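Local coordinates for protein ATP phosphoribosyltransferase regulatory subunit (Bacillus halodurans, PDB 3OD1) that is probably required for the first step of histidine biosynthesis, working with HisG as the regulatory subunit of ATP phosphoribosyltransferase, and may allow feedback control by histidine, at residues E47-T50 with L51-Y54; N172-L175 with M176-G180; T250-Y253 with E254-S258; V318-D321 with L322-A326. All blocks are in the same frame, centred on the assembly; numbering follows the deposited sequence.

Contact 1 of 4, residues E47-T50 with L51-Y54; sequences ETPT and LEYY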
loop_
_atom_site.group_PDB
_atom_site.type_symbol
_atom_site.label_atom_id
_atom_site.label_comp_id
_atom_site.label_asym_id
_atom_site.label_seq_id
_atom_site.Cartn_x
_atom_site.Cartn_y
_atom_site.Cartn_z
ATOM N N GLU B 47 7.366 -1.695 -6.681
ATOM C CA GLU B 47 6.245 -2.532 -6.264
ATOM C C GLU B 47 6.107 -3.743 -7.174
ATOM O O GLU B 47 6.514 -3.715 -8.337
ATOM C CB GLU B 47 4.934 -1.740 -6.188
ATOM C CG GLU B 47 4.993 -0.632 -5.137
ATOM C CD GLU B 47 3.730 0.240 -5.065
ATOM O OE1 GLU B 47 3.004 0.354 -6.078
ATOM O OE2 GLU B 47 3.482 0.824 -3.983
ATOM N N THR B 48 5.569 -4.821 -6.622
ATOM C CA THR B 48 5.309 -6.039 -7.387
ATOM C C THR B 48 3.847 -6.397 -7.140
ATOM O O THR B 48 3.196 -5.771 -6.290
ATOM C CB THR B 48 6.208 -7.194 -6.912
ATOM O OG1 THR B 48 5.986 -7.405 -5.513
ATOM C CG2 THR B 48 7.682 -6.875 -7.151
ATOM N N PRO B 49 3.315 -7.392 -7.870
ATOM C CA PRO B 49 1.873 -7.665 -7.776
ATOM C C PRO B 49 1.488 -8.360 -6.487
ATOM O O PRO B 49 2.324 -8.964 -5.807
ATOM C CB PRO B 49 1.610 -8.630 -8.945
ATOM C CG PRO B 49 2.804 -8.455 -9.863
ATOM C CD PRO B 49 3.953 -8.191 -8.934
ATOM N N THR B 50 0.199 -8.309 -6.189
ATOM C CA THR B 50 -0.331 -8.986 -5.029
ATOM C C THR B 50 -0.290 -10.505 -5.228
ATOM O O THR B 50 -0.140 -11.257 -4.275
ATOM C CB THR B 50 -1.765 -8.514 -4.762
ATOM O OG1 THR B 50 -1.740 -7.114 -4.461
ATOM C CG2 THR B 50 -2.372 -9.279 -3.591
ATOM N N LEU B 51 -0.410 -10.946 -6.476
ATOM C CA LEU B 51 -0.453 -12.373 -6.783
ATOM C C LEU B 51 0.778 -12.818 -7.562
ATOM O O LEU B 51 1.157 -12.182 -8.549
ATOM C CB LEU B 51 -1.695 -12.685 -7.622
ATOM C CG LEU B 51 -3.036 -12.544 -6.893
ATOM C CD1 LEU B 51 -4.183 -12.428 -7.891
ATOM C CD2 LEU B 51 -3.249 -13.723 -5.970
ATOM N N GLU B 52 1.393 -13.906 -7.114
ATOM C CA GLU B 52 2.468 -14.553 -7.866
ATOM C C GLU B 52 2.064 -16.009 -8.084
ATOM O O GLU B 52 1.180 -16.527 -7.389
ATOM C CB GLU B 52 3.806 -14.474 -7.108
ATOM C CG GLU B 52 4.284 -13.059 -6.764
ATOM C CD GLU B 52 5.145 -12.427 -7.851
ATOM O OE1 GLU B 52 5.331 -13.050 -8.913
ATOM O OE2 GLU B 52 5.635 -11.304 -7.642
ATOM N N TYR B 53 2.677 -16.669 -9.066
ATOM C CA TYR B 53 2.474 -18.106 -9.239
ATOM C C TYR B 53 3.072 -18.879 -8.082
ATOM O O TYR B 53 4.167 -18.574 -7.616
ATOM C CB TYR B 53 3.123 -18.606 -10.531
ATOM C CG TYR B 53 2.333 -18.293 -11.767
ATOM C CD1 TYR B 53 1.089 -18.865 -11.989
ATOM C CD2 TYR B 53 2.839 -17.418 -12.729
ATOM C CE1 TYR B 53 0.365 -18.565 -13.146
ATOM C CE2 TYR B 53 2.137 -17.121 -13.871
ATOM C CZ TYR B 53 0.903 -17.693 -14.077
ATOM O OH TYR B 53 0.221 -17.381 -15.228
ATOM N N TYR B 54 2.354 -19.894 -7.621
ATOM C CA TYR B 54 2.871 -20.761 -6.572
ATOM C C TYR B 54 4.104 -21.550 -7.024
ATOM O O TYR B 54 5.109 -21.624 -6.308
ATOM C CB TYR B 54 1.783 -21.729 -6.120
ATOM C CG TYR B 54 2.292 -22.876 -5.291
ATOM C CD1 TYR B 54 2.836 -22.664 -4.032
ATOM C CD2 TYR B 54 2.215 -24.179 -5.758
ATOM C CE1 TYR B 54 3.292 -23.720 -3.266
ATOM C CE2 TYR B 54 2.668 -25.239 -5.002
ATOM C CZ TYR B 54 3.209 -25.006 -3.762
ATOM O OH TYR B 54 3.660 -26.063 -3.010
HETATM O O HOH W 1 4.845 -9.741 -5.467
#

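Contact 2 of 4, residues N172-L175 with M176-G180; sequences NALL and MDVVG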
loop_
_atom_site.group_PDB
_atom_site.type_symbol
_atom_site.label_atom_id
_atom_site.label_comp_id
_atom_site.label_asym_id
_atom_site.label_seq_id
_atom_site.Cartn_x
_atom_site.Cartn_y
_atom_site.Cartn_z
ATOM N N ASN B 172 27.127 -24.436 10.121
ATOM C CA ASN B 172 27.257 -25.616 9.262
ATOM C C ASN B 172 28.641 -26.267 9.342
ATOM O O ASN B 172 28.745 -27.494 9.429
ATOM C CB ASN B 172 26.873 -25.297 7.813
ATOM C CG ASN B 172 25.388 -24.976 7.658
ATOM O OD1 ASN B 172 24.626 -25.019 8.625
ATOM N ND2 ASN B 172 24.975 -24.656 6.435
ATOM N N ALA B 173 29.700 -25.460 9.326
ATOM C CA ALA B 173 31.059 -26.014 9.399
ATOM C C ALA B 173 31.277 -26.801 10.686
ATOM O O ALA B 173 31.836 -27.903 10.664
ATOM C CB ALA B 173 32.112 -24.915 9.265
ATOM N N LEU B 174 30.839 -26.236 11.805
ATOM C CA LEU B 174 31.008 -26.885 13.097
ATOM C C LEU B 174 30.198 -28.172 13.193
ATOM O O LEU B 174 30.734 -29.223 13.548
ATOM C CB LEU B 174 30.621 -25.945 14.239
ATOM C CG LEU B 174 30.710 -26.563 15.641
ATOM C CD1 LEU B 174 32.129 -27.103 15.942
ATOM C CD2 LEU B 174 30.264 -25.562 16.704
ATOM N N LEU B 175 28.907 -28.086 12.886
ATOM C CA LEU B 175 28.043 -29.260 12.938
ATOM C C LEU B 175 28.601 -30.398 12.073
ATOM O O LEU B 175 28.794 -31.512 12.560
ATOM C CB LEU B 175 26.620 -28.900 12.510
ATOM C CG LEU B 175 25.707 -28.507 13.677
ATOM C CD1 LEU B 175 26.512 -27.863 14.817
ATOM C CD2 LEU B 175 24.560 -27.634 13.207
HETATM N N MSE B 176 28.861 -30.110 10.798
HETATM C CA MSE B 176 29.431 -31.103 9.882
HETATM C C MSE B 176 30.722 -31.703 10.412
HETATM O O MSE B 176 30.877 -32.930 10.471
HETATM C CB MSE B 176 29.708 -30.497 8.508
HETATM C CG MSE B 176 28.487 -30.415 7.623
HETATM SE SE MSE B 176 27.640 -32.146 7.320
HETATM C CE MSE B 176 25.908 -31.468 6.750
ATOM N N ASP B 177 31.661 -30.846 10.784
ATOM C CA ASP B 177 32.965 -31.354 11.163
ATOM C C ASP B 177 32.854 -32.341 12.316
ATOM O O ASP B 177 33.718 -33.208 12.481
ATOM C CB ASP B 177 33.929 -30.230 11.518
ATOM C CG ASP B 177 35.359 -30.708 11.545
ATOM O OD1 ASP B 177 35.842 -31.168 10.488
ATOM O OD2 ASP B 177 35.988 -30.635 12.614
ATOM N N VAL B 178 31.782 -32.222 13.098
ATOM C CA VAL B 178 31.599 -33.100 14.248
ATOM C C VAL B 178 30.767 -34.348 13.960
ATOM O O VAL B 178 31.129 -35.447 14.380
ATOM C CB VAL B 178 30.983 -32.358 15.439
ATOM C CG1 VAL B 178 30.622 -33.348 16.535
ATOM C CG2 VAL B 178 31.944 -31.278 15.951
ATOM N N VAL B 179 29.653 -34.190 13.254
ATOM C CA VAL B 179 28.769 -35.330 13.020
ATOM C C VAL B 179 28.951 -35.969 11.639
ATOM O O VAL B 179 28.494 -37.087 11.400
ATOM C CB VAL B 179 27.283 -34.981 13.287
ATOM C CG1 VAL B 179 27.109 -34.486 14.719
ATOM C CG2 VAL B 179 26.777 -33.953 12.291
ATOM N N GLY B 180 29.620 -35.253 10.738
ATOM C CA GLY B 180 30.030 -35.794 9.452
ATOM C C GLY B 180 28.933 -36.272 8.514
ATOM O O GLY B 180 29.220 -36.791 7.433
#

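Contact 3 of 4, residues T250-Y253 with E254-S258; sequences TKLY and EVLES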
loop_
_atom_site.group_PDB
_atom_site.type_symbol
_atom_site.label_atom_id
_atom_site.label_comp_id
_atom_site.label_asym_id
_atom_site.label_seq_id
_atom_site.Cartn_x
_atom_site.Cartn_y
_atom_site.Cartn_z
ATOM N N THR B 250 34.395 -11.048 11.639
ATOM C CA THR B 250 35.331 -10.069 12.180
ATOM C C THR B 250 35.436 -8.839 11.281
ATOM O O THR B 250 35.425 -7.708 11.764
ATOM C CB THR B 250 36.737 -10.669 12.430
ATOM O OG1 THR B 250 37.401 -10.893 11.180
ATOM C CG2 THR B 250 36.614 -11.978 13.183
ATOM N N LYS B 251 35.552 -9.050 9.978
ATOM C CA LYS B 251 35.551 -7.906 9.078
ATOM C C LYS B 251 34.214 -7.156 9.106
ATOM O O LYS B 251 34.186 -5.927 9.001
ATOM C CB LYS B 251 35.912 -8.292 7.650
ATOM C CG LYS B 251 35.985 -7.067 6.754
ATOM C CD LYS B 251 36.831 -7.288 5.517
ATOM C CE LYS B 251 37.025 -5.973 4.769
ATOM N NZ LYS B 251 37.645 -6.175 3.430
ATOM N N LEU B 252 33.114 -7.893 9.249
ATOM C CA LEU B 252 31.790 -7.277 9.365
ATOM C C LEU B 252 31.742 -6.333 10.562
ATOM O O LEU B 252 31.254 -5.204 10.456
ATOM C CB LEU B 252 30.701 -8.344 9.507
ATOM C CG LEU B 252 29.292 -7.816 9.757
ATOM C CD1 LEU B 252 28.922 -6.799 8.682
ATOM C CD2 LEU B 252 28.288 -8.972 9.821
ATOM N N TYR B 253 32.264 -6.788 11.699
ATOM C CA TYR B 253 32.264 -5.957 12.900
ATOM C C TYR B 253 33.089 -4.694 12.671
ATOM O O TYR B 253 32.707 -3.619 13.104
ATOM C CB TYR B 253 32.772 -6.724 14.134
ATOM C CG TYR B 253 32.614 -5.933 15.416
ATOM C CD1 TYR B 253 31.355 -5.733 15.978
ATOM C CD2 TYR B 253 33.710 -5.366 16.051
ATOM C CE1 TYR B 253 31.190 -4.998 17.137
ATOM C CE2 TYR B 253 33.559 -4.629 17.221
ATOM C CZ TYR B 253 32.294 -4.447 17.756
ATOM O OH TYR B 253 32.119 -3.715 18.910
ATOM N N GLU B 254 34.219 -4.836 11.985
ATOM C CA GLU B 254 35.073 -3.696 11.667
ATOM C C GLU B 254 34.331 -2.668 10.825
ATOM O O GLU B 254 34.399 -1.464 11.100
ATOM C CB GLU B 254 36.348 -4.160 10.934
ATOM C CG GLU B 254 37.305 -4.953 11.810
ATOM C CD GLU B 254 38.486 -5.540 11.035
ATOM O OE1 GLU B 254 38.571 -5.344 9.800
ATOM O OE2 GLU B 254 39.323 -6.210 11.670
ATOM N N VAL B 255 33.625 -3.143 9.800
ATOM C CA VAL B 255 32.806 -2.271 8.957
ATOM C C VAL B 255 31.751 -1.537 9.775
ATOM O O VAL B 255 31.539 -0.336 9.598
ATOM C CB VAL B 255 32.097 -3.052 7.827
ATOM C CG1 VAL B 255 31.201 -2.117 7.016
ATOM C CG2 VAL B 255 33.119 -3.740 6.916
ATOM N N LEU B 256 31.084 -2.250 10.675
ATOM C CA LEU B 256 30.049 -1.619 11.503
ATOM C C LEU B 256 30.644 -0.542 12.420
ATOM O O LEU B 256 30.013 0.495 12.682
ATOM C CB LEU B 256 29.271 -2.677 12.299
ATOM C CG LEU B 256 28.410 -3.603 11.434
ATOM C CD1 LEU B 256 27.787 -4.724 12.249
ATOM C CD2 LEU B 256 27.335 -2.779 10.728
ATOM N N GLU B 257 31.865 -0.791 12.896
ATOM C CA GLU B 257 32.580 0.194 13.702
ATOM C C GLU B 257 32.764 1.472 12.899
ATOM O O GLU B 257 32.508 2.568 13.393
ATOM C CB GLU B 257 33.949 -0.344 14.147
ATOM C CG GLU B 257 33.874 -1.493 15.144
ATOM C CD GLU B 257 35.223 -1.818 15.760
ATOM O OE1 GLU B 257 36.135 -2.251 15.023
ATOM O OE2 GLU B 257 35.367 -1.637 16.986
ATOM N N SER B 258 33.205 1.328 11.653
ATOM C CA SER B 258 33.376 2.483 10.782
ATOM C C SER B 258 32.070 3.240 10.637
ATOM O O SER B 258 32.064 4.473 10.594
ATOM C CB SER B 258 33.903 2.059 9.412
ATOM O OG SER B 258 35.185 1.482 9.552
#

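Contact 4 of 4, residues V318-D321 with L322-A326; sequences VRID and LLVEA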
loop_
_atom_site.group_PDB
_atom_site.type_symbol
_atom_site.label_atom_id
_atom_site.label_comp_id
_atom_site.label_asym_id
_atom_site.label_seq_id
_atom_site.Cartn_x
_atom_site.Cartn_y
_atom_site.Cartn_z
ATOM N N VAL B 318 11.567 -5.475 7.847
ATOM C CA VAL B 318 11.061 -4.987 9.124
ATOM C C VAL B 318 9.558 -5.228 9.203
ATOM O O VAL B 318 8.836 -4.849 8.288
ATOM C CB VAL B 318 11.310 -3.480 9.271
ATOM C CG1 VAL B 318 10.764 -2.977 10.624
ATOM C CG2 VAL B 318 12.809 -3.172 9.129
ATOM N N ARG B 319 9.102 -5.859 10.283
ATOM C CA ARG B 319 7.666 -6.034 10.556
ATOM C C ARG B 319 7.097 -4.770 11.165
ATOM O O ARG B 319 7.367 -4.471 12.324
ATOM C CB ARG B 319 7.437 -7.189 11.534
ATOM C CG ARG B 319 7.413 -8.563 10.897
ATOM C CD ARG B 319 6.110 -8.777 10.156
ATOM N NE ARG B 319 4.924 -8.568 10.992
ATOM C CZ ARG B 319 4.259 -9.537 11.626
ATOM N NH1 ARG B 319 3.193 -9.242 12.355
ATOM N NH2 ARG B 319 4.657 -10.802 11.539
ATOM N N ILE B 320 6.318 -4.030 10.380
ATOM C CA ILE B 320 5.877 -2.695 10.764
ATOM C C ILE B 320 4.975 -2.716 11.994
ATOM O O ILE B 320 5.112 -1.892 12.896
ATOM C CB ILE B 320 5.142 -1.990 9.604
ATOM C CG1 ILE B 320 6.073 -1.833 8.398
ATOM C CG2 ILE B 320 4.604 -0.637 10.043
ATOM C CD1 ILE B 320 7.259 -0.978 8.680
ATOM N N ASP B 321 4.041 -3.654 12.032
ATOM C CA ASP B 321 3.119 -3.701 13.156
ATOM C C ASP B 321 3.850 -3.994 14.464
ATOM O O ASP B 321 3.526 -3.428 15.502
ATOM C CB ASP B 321 1.940 -4.658 12.889
ATOM C CG ASP B 321 2.378 -6.021 12.354
ATOM O OD1 ASP B 321 1.497 -6.907 12.253
ATOM O OD2 ASP B 321 3.578 -6.214 12.033
ATOM N N LEU B 322 4.866 -4.852 14.406
ATOM C CA LEU B 322 5.659 -5.151 15.584
ATOM C C LEU B 322 6.470 -3.930 15.993
ATOM O O LEU B 322 6.677 -3.677 17.176
ATOM C CB LEU B 322 6.588 -6.343 15.314
ATOM C CG LEU B 322 5.909 -7.702 15.092
ATOM C CD1 LEU B 322 6.919 -8.824 14.780
ATOM C CD2 LEU B 322 5.048 -8.087 16.292
ATOM N N LEU B 323 6.941 -3.173 15.007
ATOM C CA LEU B 323 7.728 -1.982 15.301
ATOM C C LEU B 323 6.859 -0.899 15.960
ATOM O O LEU B 323 7.266 -0.270 16.936
ATOM C CB LEU B 323 8.407 -1.444 14.032
ATOM C CG LEU B 323 9.182 -0.133 14.173
ATOM C CD1 LEU B 323 10.236 -0.235 15.297
ATOM C CD2 LEU B 323 9.826 0.269 12.830
ATOM N N VAL B 324 5.660 -0.694 15.433
ATOM C CA VAL B 324 4.734 0.277 16.027
ATOM C C VAL B 324 4.439 -0.071 17.498
ATOM O O VAL B 324 4.519 0.795 18.372
ATOM C CB VAL B 324 3.424 0.409 15.219
ATOM C CG1 VAL B 324 2.446 1.374 15.915
ATOM C CG2 VAL B 324 3.701 0.885 13.791
ATOM N N GLU B 325 4.114 -1.335 17.766
ATOM C CA GLU B 325 3.972 -1.826 19.140
ATOM C C GLU B 325 5.172 -1.454 20.010
ATOM O O GLU B 325 5.021 -0.948 21.121
ATOM C CB GLU B 325 3.874 -3.348 19.152
ATOM C CG GLU B 325 2.525 -3.963 18.851
ATOM C CD GLU B 325 2.591 -5.492 18.888
ATOM O OE1 GLU B 325 1.872 -6.144 18.099
ATOM O OE2 GLU B 325 3.383 -6.043 19.694
ATOM N N ALA B 326 6.367 -1.744 19.505
ATOM C CA ALA B 326 7.603 -1.558 20.261
ATOM C C ALA B 326 7.886 -0.095 20.619
ATOM O O ALA B 326 8.604 0.189 21.580
ATOM C CB ALA B 326 8.777 -2.150 19.489
#

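Contact 1 of 4, residues E47-T50 with L51-Y54
Glu-52 folds its carboxylate back over the loop that precedes its strand, bringing OE2 to 3.8 Å from Pro-49 CD and to 4.2 Å from Thr-48 CB. The bend lies at chi2 (-89°): CG leaves beside the backbone N, and the chain then turns so that the glutamate meets the proline ring at about a right angle. One water joins the three residues. It accepts from Thr-48 OG1 at 2.6 Å and donates both to Pro-49 O at 2.7 Å and to Glu-52 OE2 at 2.8 Å, tying side chain and backbone together round the bend in the chain. Thr-50 sets OG1 beside its backbone N (chi1 -63°), leaving CG2 anti to that N; this hydroxyl bonds Glu-125 and Tyr-113 of the second subunit. Leu-51 points away from the loop, packing on Leu-81 and on Phe-69 of the second subunit. Pro-49, following helix 21-40 and strand 44-45 at the dimer interface, is consistent with the motif 1 proline of class II synthetases. Strand 51-53 pairs with strand 78-81, while helix 86-94 covers the water-bridged side, its Arg-91 forming a salt bridge with Glu-52 and its Pro-88 touching Thr-48.

Contact 2 of 4, residues N172-L175 with M176-G180
Leu-174 and Val-178 lie side by side, one turn apart at the C-terminal end of helix 168-179, which stops at Gly-180, the first residue to leave helical geometry and one with positive phi (61°). The helix belongs to the mostly helical region between the second and third class II motifs, probably the counterpart of the insertion found in histidyl-tRNA synthetases. Its tight side is mainly apolar. Leu-174 CD1 approaches Val-178 CG2 at 4.2 Å, reached because Leu-174 sends CG anti to the backbone N (chi1 178°), and Arg-216 of helix 211-220 lies under both residues, with Leu-217 receiving Leu-175 and Val-178. Val-179 turns to helix 182-193, packing on Ala-185 and Leu-188. Selenomethionine Met-176, though partly exposed, is seated against the same helix: it keeps CB and CG near Asn-172 O, then bends at chi2 and carries its end towards Glu-182 and Ala-185.

The solvent side holds Asp-177 and Gly-180, both exposed. Asp-177 keeps its CB close to Ala-173 O, and at this more open margin its carboxylate forms a salt bridge with the same Arg-216.

Regular bonds run from Met-176 N to Asn-172 O and from Asp-177 N to Ala-173 O, but the pattern changes over the last turn. Val-178 N is shared between Leu-174 O at 3.2 Å and Leu-175 O at 3.1 Å. Leu-175 O thus receives two donors: Val-178 N stands well above its carbonyl plane, whereas Val-179 N, 2.9 Å from Leu-175 O, comes nearly along the C=O axis.

Contact 3 of 4, residues T250-Y253 with E254-S258
Thr-250 O accepts from Glu-254 N at 3.1 Å, the first of four consecutive i to i+4 bonds between 250-253 and 254-258. Lys-251 O, Leu-252 O and Tyr-253 O take the N-H groups of Val-255, Leu-256 and Glu-257 in turn, all fairly straight, so the helix is regular across these residues.

Side chains one turn apart meet on two faces. On the partly exposed one, Glu-257 crosses the Tyr-253 ring obliquely. Its CG makes an off-centre CH-pi contact, 4.2 Å from the ring centroid, and its OE2 reaches 3.5 Å from Tyr-253 CE2, with the carboxylate and ring planes 33° apart. Tyr-253 swings its ring forward along the helix by placing CG anti to the backbone N (chi1 -173°), which brings CD2 and CE2 alongside the glutamate. Arg-227 packs on the tyrosine and forms a long, weak ion pair with Glu-257 OE2. With an alanine in place of Glu-257, the CH-pi contact would go, and the Tyr-253 ring would probably be freer to turn while Arg-227 lost this weak mate.

On the buried face, Leu-252 CG lies 4.2 Å from Leu-256 CD1, and both leucines pack on Ile-146 of helix 139-155. The tyrosine lies at the border of the two faces, touching Val-265 as well as Glu-257. Lys-251 extends outward instead, NZ bonding Asn-345 of the second subunit, whose Arg-348 touches Val-255. The arrangement is that of an amphipathic helix: 240-258 lays Leu-252 and Leu-256 on helix 139-155 and, through Tyr-253 and Leu-256, meets strand 265-268 in the mixed sheet of the synthetase-like core.

Contact 4 of 4, residues V318-D321 with L322-A326
Arg-319 begins its contact at CB, which sits 3.7 Å from Leu-322 CD1, and CG follows at 3.9 Å from the same Leu-322 CD1. Bends at chi2 and chi3 then curl the chain back over the leucine. NE, beyond CD, donates to Asp-321 OD2 at 2.9 Å, nearly in the guanidinium plane and on the oxygen's syn lone pair. At CZ the leucine returns: Leu-322 CD1 stands 4.2 Å above the guanidinium plane, over its centre. The tip nitrogen NH1 reaches Asp-321 OD1 at 2.9 Å, somewhat tilted from both planes, and adds a weak bond to OD2. The salt bridge is therefore side-on, with NE and NH1 taking one oxygen each. Phe-126 of strand 125-134 adds a cation-pi contact with Arg-319.

These residues form the junction between strand 313-319 and helix 320-327, consistent with the strand-then-helix arrangement of class II motif 3. Arg-319 is the N-cap, and its O accepts Leu-323 N. Asp-321 holds CG between its backbone N and carbonyl carbon (chi1 48°), which turns OD2 back to a weak bond from Leu-322 N at 3.0 Å. A leucine instead of Arg-319 would probably leave the buried Asp-321 carboxylate with little beyond a long, weak pairing to Arg-17 and that backbone bond.

Towards helix 21-40 the joint is apolar. Val-318 CG1 meets Leu-323 CD2 at 4.0 Å, both on Met-34, and Ile-320 CG2 lies 4.1 Å from Val-324 CG2, with Ile-320 also against Cys-31.

Contacts 1 and 4 are buried, whereas contacts 2 and 3 are partly buried faces of helices. Contact 4 is the most central, its centre about 9 Å from the chain's centre; that of contact 2 is the most remote, about 30 Å away. Helix 21-40 packs on contact 4 and leads into the strand that precedes contact 1, yet the nearest atoms of the two are about 13 Å apart. Contacts 1 and 3 touch the second subunit, on different sides of the chain's centre. Chemistry varies accordingly: a bridging water in contact 1, a side-on salt bridge at a strand-helix joint in contact 4, a helix-end carbonyl with two donors in contact 2, and a ring against a glutamate in contact 3.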